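Local coordinates for protein glycosyl transferase family 9 (Veillonella parvula, PDB 3TOV) that probably transfers a sugar, such as a heptose, from an activated nucleotide donor to a growing glycan acceptor, as GT-B enzymes of glycosyltransferase family 9 do, at residues Ile45-Gln50 against Val65-Arg70; Asn72-Leu77 against Asn99-Tyr104; Cys262-Thr267 against Thr343-Ser348. All coordinates share one frame; numbering follows the deposited sequence.

Interaction 1 (Ile45-Gln50 against Val65-Arg70); sequences IDEKLQ and VDKKGR
Glu-47 and Val-65 hold the compact part of this contact: the amide N of Glu-47 gives a direct backbone hydrogen bond to Val-65 O, modelled too short for its length to be relied on, just where strand 40-46 runs out. One step back, Val-65 N reaches Ile-45 O at 3.0 Å, a weak, bent bond, and Val-65 CG1 lies 3.6 Å from the same Ile-45 O. Asp-46 and Val-65 are buried, but beyond them the contact turns polar and loose, with Asp-66, Lys-67 and Lys-48 exposed to solvent. Lys-67 has CG between the backbone N and the carbonyl carbon (chi1 40°) and bends again at chi2, which brings the end of its chain, CE first, across the Asp-46 carboxylate; the salt bridge from Lys-67 NZ to Asp-46 OD1 is long, 3.9 Å. Glu-47 OE1 lies 4.6 Å from Lys-67 NZ and would probably temper that charge, whereas Lys-48 NZ, a like charge, is 4.2 Å from Lys-67 NZ. The Glu-47 and Asp-66 side chains cross at about a right angle, two like charges at a doubtful spacing. On the buried side, Ile-45 packs on Leu-62 and Val-64 of strand 61-65 and on Val-22 of helix 19-23, while Val-65 touches Val-80 of helix 70-87.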
# COMPACT_ATOMS: atom_id res chain seq x y z
N ILE A 45 4.28 12.93 -5.97
CA ILE A 45 3.91 11.62 -6.54
C ILE A 45 3.64 11.71 -8.03
O ILE A 45 3.79 12.76 -8.65
CB ILE A 45 2.56 11.05 -6.00
CG1 ILE A 45 1.82 12.06 -5.13
CG2 ILE A 45 2.72 9.66 -5.40
CD1 ILE A 45 1.15 13.14 -5.97
N ASP A 46 3.20 10.57 -8.56
CA ASP A 46 2.77 10.45 -9.95
C ASP A 46 1.26 10.66 -10.03
O ASP A 46 0.51 10.11 -9.23
CB ASP A 46 3.19 9.08 -10.49
CG ASP A 46 2.11 8.43 -11.34
OD1 ASP A 46 2.15 8.55 -12.59
OD2 ASP A 46 1.21 7.80 -10.75
N GLU A 47 0.84 11.45 -11.02
CA GLU A 47 -0.55 11.89 -11.15
C GLU A 47 -1.61 10.92 -10.63
O GLU A 47 -2.52 11.33 -9.90
CB GLU A 47 -0.85 12.30 -12.60
CG GLU A 47 -1.67 11.29 -13.42
CD GLU A 47 -0.90 10.64 -14.58
OE1 GLU A 47 -0.00 9.80 -14.31
OE2 GLU A 47 -1.19 10.96 -15.75
N LYS A 48 -1.50 9.64 -10.99
CA LYS A 48 -2.54 8.65 -10.67
C LYS A 48 -2.76 8.43 -9.17
O LYS A 48 -3.89 8.47 -8.67
CB LYS A 48 -2.24 7.31 -11.37
CG LYS A 48 -1.54 7.48 -12.71
CD LYS A 48 -1.85 6.36 -13.70
CE LYS A 48 -1.64 6.82 -15.16
NZ LYS A 48 -1.99 5.77 -16.16
N LEU A 49 -1.68 8.20 -8.45
CA LEU A 49 -1.80 7.85 -7.05
C LEU A 49 -2.19 9.06 -6.22
O LEU A 49 -2.20 9.00 -4.99
CB LEU A 49 -0.49 7.25 -6.54
CG LEU A 49 0.09 6.12 -7.40
CD1 LEU A 49 1.42 5.64 -6.86
CD2 LEU A 49 -0.90 4.99 -7.50
N GLN A 50 -2.52 10.16 -6.88
CA GLN A 50 -2.65 11.43 -6.17
C GLN A 50 -3.72 11.42 -5.08
O GLN A 50 -3.53 12.06 -4.04
CB GLN A 50 -2.84 12.59 -7.16
CG GLN A 50 -4.17 13.32 -7.08
CD GLN A 50 -4.61 13.78 -8.45
OE1 GLN A 50 -3.86 13.66 -9.42
NE2 GLN A 50 -5.83 14.31 -8.54
N VAL A 65 2.85 14.33 -11.08
CA VAL A 65 3.45 14.33 -12.42
C VAL A 65 2.86 13.25 -13.33
O VAL A 65 2.43 12.21 -12.84
CB VAL A 65 4.99 14.14 -12.38
CG1 VAL A 65 5.57 14.63 -11.09
CG2 VAL A 65 5.34 12.67 -12.61
N ASP A 66 2.85 13.48 -14.64
CA ASP A 66 2.43 12.45 -15.59
C ASP A 66 3.62 11.80 -16.28
O ASP A 66 4.76 12.18 -16.06
CB ASP A 66 1.50 13.03 -16.66
CG ASP A 66 0.36 13.82 -16.06
OD1 ASP A 66 0.62 14.64 -15.16
OD2 ASP A 66 -0.80 13.61 -16.49
N LYS A 67 3.34 10.81 -17.13
CA LYS A 67 4.41 10.15 -17.88
C LYS A 67 3.89 9.17 -18.93
O LYS A 67 2.75 8.71 -18.88
CB LYS A 67 5.40 9.45 -16.94
CG LYS A 67 4.76 8.74 -15.76
CD LYS A 67 3.87 7.59 -16.20
CE LYS A 67 3.10 7.01 -15.03
NZ LYS A 67 2.18 5.93 -15.45
N LYS A 68 4.76 8.87 -19.89
CA LYS A 68 4.48 7.86 -20.89
C LYS A 68 5.77 7.50 -21.61
O LYS A 68 6.26 6.38 -21.52
CB LYS A 68 3.43 8.34 -21.90
CG LYS A 68 3.15 7.34 -23.00
CD LYS A 68 2.16 7.87 -24.02
CE LYS A 68 1.81 6.78 -25.02
NZ LYS A 68 0.91 7.28 -26.09
N GLY A 69 6.33 8.48 -22.32
CA GLY A 69 7.59 8.30 -23.01
C GLY A 69 8.69 9.08 -22.31
O GLY A 69 8.49 9.60 -21.22
N ARG A 70 9.84 9.17 -22.96
CA ARG A 70 11.01 9.83 -22.38
C ARG A 70 10.92 11.36 -22.36
O ARG A 70 10.98 11.98 -21.30
CB ARG A 70 12.30 9.36 -23.08
CG ARG A 70 13.33 10.46 -23.32
CD ARG A 70 14.73 10.05 -22.93
NE ARG A 70 15.10 8.74 -23.46
CZ ARG A 70 15.07 7.62 -22.76
NH1 ARG A 70 14.69 7.64 -21.48
NH2 ARG A 70 15.42 6.48 -23.33

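Interaction 2 (Asn72-Leu77 against Asn99-Tyr104); sequences NSISGL and NERTSY. With SO4 (sulfate ion), chain F.
Ile-74 sets its CD1 over the centre of the Arg-101 guanidinium, 3.5 Å above the plane, so that a methyl group covers one face of the cation; the two side chains cross at about a right angle. Ser-73 comes to the same group from its edge: Ser-73 CB is 3.6 Å from Arg-101 NE, and Ser-73 OG, lying in the guanidinium plane, is already hydrogen-bonded to Gly-69 O. The Arg-101 chain is extended from CG to NE and reaches across from helix 100-104 to helix 72-77; the two axes stay 10.7 Å apart and run nearly parallel, 20° off. One turn on, Tyr-104 does the bridging. With CG anti to the backbone N (chi1 173°), its ring leans toward helix 72-77, where Leu-77 CD1 meets Tyr-104 CD2 obliquely at 4.3 Å and Ile-74 CG1 stands 4.5 Å from Tyr-104 CE2; the hydroxyl is hydrogen-bonded to Asn-78. Leu-77 CD1 also touches the backbone, 4.0 Å from Arg-101 O. An alanine at Arg-101 would take away the flat group beneath Ile-74 CD1 and is likely to leave that methyl and Ser-73 CB without their main partner on the second helix. Near the start of helix 70-87, a sulfate, probably from the crystallisation liquor, accepts a hydrogen bond from Asn-72 N to its O4. Between the helices the contact is therefore one of apolar and CH contacts, with the hydroxyls of Ser-73 and Tyr-104 satisfied elsewhere; Arg-70 brings a like charge near Arg-101, which would probably disfavour close approach unless anions or solvent screen it.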
# COMPACT_ATOMS: atom_id res chain seq x y z
N ASN A 72 8.44 13.32 -22.90
CA ASN A 72 7.27 13.68 -22.10
C ASN A 72 7.60 13.76 -20.61
O ASN A 72 7.35 14.78 -19.96
CB ASN A 72 6.14 12.67 -22.36
CG ASN A 72 4.97 12.84 -21.40
OD1 ASN A 72 4.91 12.19 -20.34
ND2 ASN A 72 4.02 13.69 -21.76
N SER A 73 8.15 12.68 -20.08
CA SER A 73 8.50 12.64 -18.67
C SER A 73 9.38 13.82 -18.29
O SER A 73 8.99 14.66 -17.48
CB SER A 73 9.18 11.32 -18.33
OG SER A 73 8.31 10.23 -18.59
N ILE A 74 10.57 13.89 -18.90
CA ILE A 74 11.58 14.88 -18.51
C ILE A 74 11.10 16.32 -18.69
O ILE A 74 11.38 17.20 -17.87
CB ILE A 74 12.92 14.66 -19.24
CG1 ILE A 74 13.86 13.80 -18.40
CG2 ILE A 74 13.61 15.99 -19.48
CD1 ILE A 74 13.41 12.37 -18.23
N SER A 75 10.38 16.57 -19.78
CA SER A 75 9.74 17.86 -19.95
C SER A 75 8.89 18.20 -18.71
O SER A 75 8.95 19.32 -18.21
CB SER A 75 8.89 17.86 -21.21
OG SER A 75 8.00 18.95 -21.19
N GLY A 76 8.13 17.23 -18.22
CA GLY A 76 7.24 17.42 -17.08
C GLY A 76 7.95 17.52 -15.74
O GLY A 76 7.37 17.98 -14.75
N LEU A 77 9.20 17.08 -15.72
CA LEU A 77 10.04 17.12 -14.51
C LEU A 77 10.75 18.48 -14.39
O LEU A 77 10.72 19.13 -13.34
CB LEU A 77 11.06 15.99 -14.56
CG LEU A 77 10.48 14.58 -14.63
CD1 LEU A 77 11.55 13.53 -14.96
CD2 LEU A 77 9.77 14.27 -13.34
N ASN A 99 15.88 5.66 -8.83
CA ASN A 99 16.05 5.50 -10.28
C ASN A 99 16.51 6.83 -10.88
O ASN A 99 16.32 7.88 -10.27
CB ASN A 99 14.75 5.07 -10.93
CG ASN A 99 13.71 6.17 -10.89
OD1 ASN A 99 13.67 6.97 -9.95
ND2 ASN A 99 12.87 6.23 -11.93
N GLU A 100 17.09 6.79 -12.07
CA GLU A 100 17.61 7.99 -12.71
C GLU A 100 16.58 9.11 -12.92
O GLU A 100 16.87 10.29 -12.68
CB GLU A 100 18.24 7.65 -14.05
CG GLU A 100 17.52 6.56 -14.76
CD GLU A 100 18.19 5.22 -14.57
OE1 GLU A 100 17.68 4.40 -13.78
OE2 GLU A 100 19.24 5.00 -15.22
N ARG A 101 15.39 8.77 -13.38
CA ARG A 101 14.40 9.81 -13.59
C ARG A 101 14.09 10.63 -12.33
O ARG A 101 14.14 11.85 -12.36
CB ARG A 101 13.14 9.24 -14.21
CG ARG A 101 13.13 9.41 -15.71
CD ARG A 101 12.17 8.47 -16.40
NE ARG A 101 11.86 8.96 -17.74
CZ ARG A 101 12.67 8.85 -18.80
NH1 ARG A 101 12.28 9.33 -19.96
NH2 ARG A 101 13.86 8.26 -18.69
N THR A 102 13.78 9.97 -11.23
CA THR A 102 13.49 10.73 -10.02
C THR A 102 14.75 11.34 -9.46
O THR A 102 14.73 12.43 -8.89
CB THR A 102 12.83 9.89 -8.95
OG1 THR A 102 11.56 9.43 -9.43
CG2 THR A 102 12.60 10.73 -7.72
N SER A 103 15.87 10.65 -9.63
CA SER A 103 17.12 11.18 -9.16
C SER A 103 17.36 12.47 -9.92
O SER A 103 17.67 13.50 -9.35
CB SER A 103 18.26 10.18 -9.37
OG SER A 103 18.02 8.99 -8.64
N TYR A 104 17.17 12.42 -11.23
CA TYR A 104 17.26 13.62 -12.02
C TYR A 104 16.44 14.74 -11.40
O TYR A 104 16.94 15.83 -11.14
CB TYR A 104 16.76 13.35 -13.44
CG TYR A 104 16.65 14.60 -14.27
CD1 TYR A 104 17.75 15.10 -14.95
CD2 TYR A 104 15.45 15.28 -14.36
CE1 TYR A 104 17.65 16.24 -15.70
CE2 TYR A 104 15.34 16.42 -15.11
CZ TYR A 104 16.44 16.90 -15.78
OH TYR A 104 16.34 18.05 -16.52
S SO4 F . 6.86 11.14 -25.74
O1 SO4 F . 7.46 12.34 -26.32
O2 SO4 F . 5.49 11.42 -25.31
O3 SO4 F . 6.88 10.06 -26.72
O4 SO4 F . 7.65 10.75 -24.58

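Interaction 3 (Cys262-Thr267 against Thr343-Ser348); sequences CNLLIT and TLLLES
Leu-264 carries this contact, and each stage of its side chain meets helix 334-347 differently. Its CB lies 4.1 Å from CD2 of Leu-345. CG stands anti to the backbone N (chi1 -175°), which sends the two methyls out toward the helix, one to each of two successive leucines. CD1 goes to Leu-344, 4.1 Å from Leu-344 CD1 and 4.2 Å from Leu-344 CB, and so rests alongside both the root and a tip of that side chain. CD2 turns to the other neighbour, 4.2 Å from Leu-345 CG. Leu-264 crosses both leucines at about a right angle, and its branched end fits across them. Leu-345 CD2 reaches past Leu-264 to the preceding residue, where it lies 4.0 Å from Asn-263 O and 4.4 Å from Asn-263 CB. The amide of Asn-263 looks elsewhere: its OD1 takes a hydrogen bond from Leu-187 N. On the helix side the last turn is fastened by Ser-348, whose OG donates to Leu-344 O at 3.0 Å. Between the two segments the contact is thus mainly aliphatic, with the Asn-263 carbonyl oxygen at its margin. Strand 264-268 runs in the parallel sheet of the second Rossmann-like half, between strands 187-191 and 283-286, and the C-terminal helix lies against one face of that sheet. Leu-264 also touches Ala-341, Ile-266 reaches Val-337 further back on the helix, and Leu-344 packs on Val-284, so the helix lies over strands 264-268 and 283-286, while Leu-264 also packs on Ile-188 of strand 187-191.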
# COMPACT_ATOMS: atom_id res chain seq x y z
N CYS A 262 -14.92 -2.46 5.57
CA CYS A 262 -14.73 -3.90 5.74
C CYS A 262 -14.29 -4.30 7.13
O CYS A 262 -13.32 -3.75 7.66
CB CYS A 262 -13.73 -4.43 4.73
SG CYS A 262 -14.38 -4.48 3.09
N ASN A 263 -15.00 -5.26 7.71
CA ASN A 263 -14.61 -5.92 8.95
C ASN A 263 -13.44 -6.88 8.73
O ASN A 263 -12.83 -7.35 9.68
CB ASN A 263 -15.77 -6.71 9.54
CG ASN A 263 -16.99 -5.85 9.79
OD1 ASN A 263 -17.51 -5.22 8.88
ND2 ASN A 263 -17.46 -5.85 11.03
N LEU A 264 -13.14 -7.18 7.46
CA LEU A 264 -12.04 -8.08 7.11
C LEU A 264 -11.70 -8.05 5.61
O LEU A 264 -12.55 -7.82 4.76
CB LEU A 264 -12.36 -9.52 7.51
CG LEU A 264 -11.22 -10.52 7.29
CD1 LEU A 264 -10.12 -10.33 8.35
CD2 LEU A 264 -11.74 -11.93 7.31
N LEU A 265 -10.44 -8.32 5.31
CA LEU A 265 -9.98 -8.39 3.94
C LEU A 265 -9.06 -9.61 3.73
O LEU A 265 -8.04 -9.77 4.41
CB LEU A 265 -9.27 -7.10 3.59
CG LEU A 265 -8.53 -7.14 2.27
CD1 LEU A 265 -9.45 -7.61 1.16
CD2 LEU A 265 -7.90 -5.77 1.94
N ILE A 266 -9.45 -10.48 2.81
CA ILE A 266 -8.61 -11.60 2.40
C ILE A 266 -7.97 -11.21 1.08
O ILE A 266 -8.65 -10.67 0.20
CB ILE A 266 -9.48 -12.84 2.19
CG1 ILE A 266 -10.21 -13.18 3.49
CG2 ILE A 266 -8.65 -13.99 1.71
CD1 ILE A 266 -11.03 -14.43 3.40
N THR A 267 -6.67 -11.46 0.92
CA THR A 267 -5.98 -10.86 -0.21
C THR A 267 -4.61 -11.43 -0.50
O THR A 267 -4.01 -12.05 0.37
CB THR A 267 -5.80 -9.32 -0.03
OG1 THR A 267 -4.68 -8.88 -0.79
CG2 THR A 267 -5.55 -8.96 1.42
N THR A 343 -10.60 -16.19 13.18
CA THR A 343 -9.74 -15.83 14.29
C THR A 343 -9.65 -14.32 14.40
O THR A 343 -9.92 -13.75 15.46
CB THR A 343 -8.32 -16.36 14.10
OG1 THR A 343 -8.33 -17.80 14.18
CG2 THR A 343 -7.38 -15.77 15.14
N LEU A 344 -9.25 -13.69 13.30
CA LEU A 344 -9.09 -12.24 13.26
C LEU A 344 -10.43 -11.56 13.49
O LEU A 344 -10.50 -10.52 14.14
CB LEU A 344 -8.52 -11.79 11.92
CG LEU A 344 -7.00 -11.82 11.68
CD1 LEU A 344 -6.66 -11.52 10.23
CD2 LEU A 344 -6.32 -10.82 12.60
N LEU A 345 -11.49 -12.18 12.96
CA LEU A 345 -12.86 -11.65 13.08
C LEU A 345 -13.29 -11.55 14.53
O LEU A 345 -14.03 -10.63 14.91
CB LEU A 345 -13.83 -12.55 12.32
CG LEU A 345 -13.92 -12.18 10.86
CD1 LEU A 345 -14.79 -13.17 10.14
CD2 LEU A 345 -14.50 -10.79 10.77
N LEU A 346 -12.84 -12.52 15.31
CA LEU A 346 -13.03 -12.54 16.75
C LEU A 346 -12.13 -11.51 17.45
O LEU A 346 -12.63 -10.60 18.13
CB LEU A 346 -12.74 -13.94 17.27
CG LEU A 346 -12.90 -14.10 18.78
CD1 LEU A 346 -14.28 -13.66 19.20
CD2 LEU A 346 -12.66 -15.54 19.17
N GLU A 347 -10.82 -11.66 17.26
CA GLU A 347 -9.81 -10.79 17.89
C GLU A 347 -10.00 -9.29 17.63
O GLU A 347 -9.41 -8.47 18.33
CB GLU A 347 -8.41 -11.15 17.37
CG GLU A 347 -7.73 -12.37 17.96
CD GLU A 347 -6.31 -12.56 17.40
OE1 GLU A 347 -6.14 -12.46 16.16
OE2 GLU A 347 -5.36 -12.78 18.19
N SER A 348 -10.79 -8.92 16.63
CA SER A 348 -10.95 -7.50 16.30
C SER A 348 -12.21 -6.88 16.91
O SER A 348 -12.16 -6.33 18.02
CB SER A 348 -10.86 -7.25 14.78
OG SER A 348 -11.89 -7.88 14.05

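From the N terminus the three contacts follow one another in series, and none encloses or crosses another. Interaction 1 closes a 14-residue excursion that ends with most of strand 61-65. The chain then enters helix 70-87, and interaction 2 closes the 21 residues that hold the rest of that helix and strand 92-95, setting the helix beside helix 100-109. These two meet where Lys-67 touches Ser-73, their centres about 10 Å apart, and both belong to the first parallel sheet and its helices. Interaction 3 spans 75 residues and brings the C-terminal helix back onto the second sheet, its centre about 34 Å and 41 Å from the centres of interactions 1 and 2. The contacts thus serve separate halves of a GT-B-like pair of Rossmann domains.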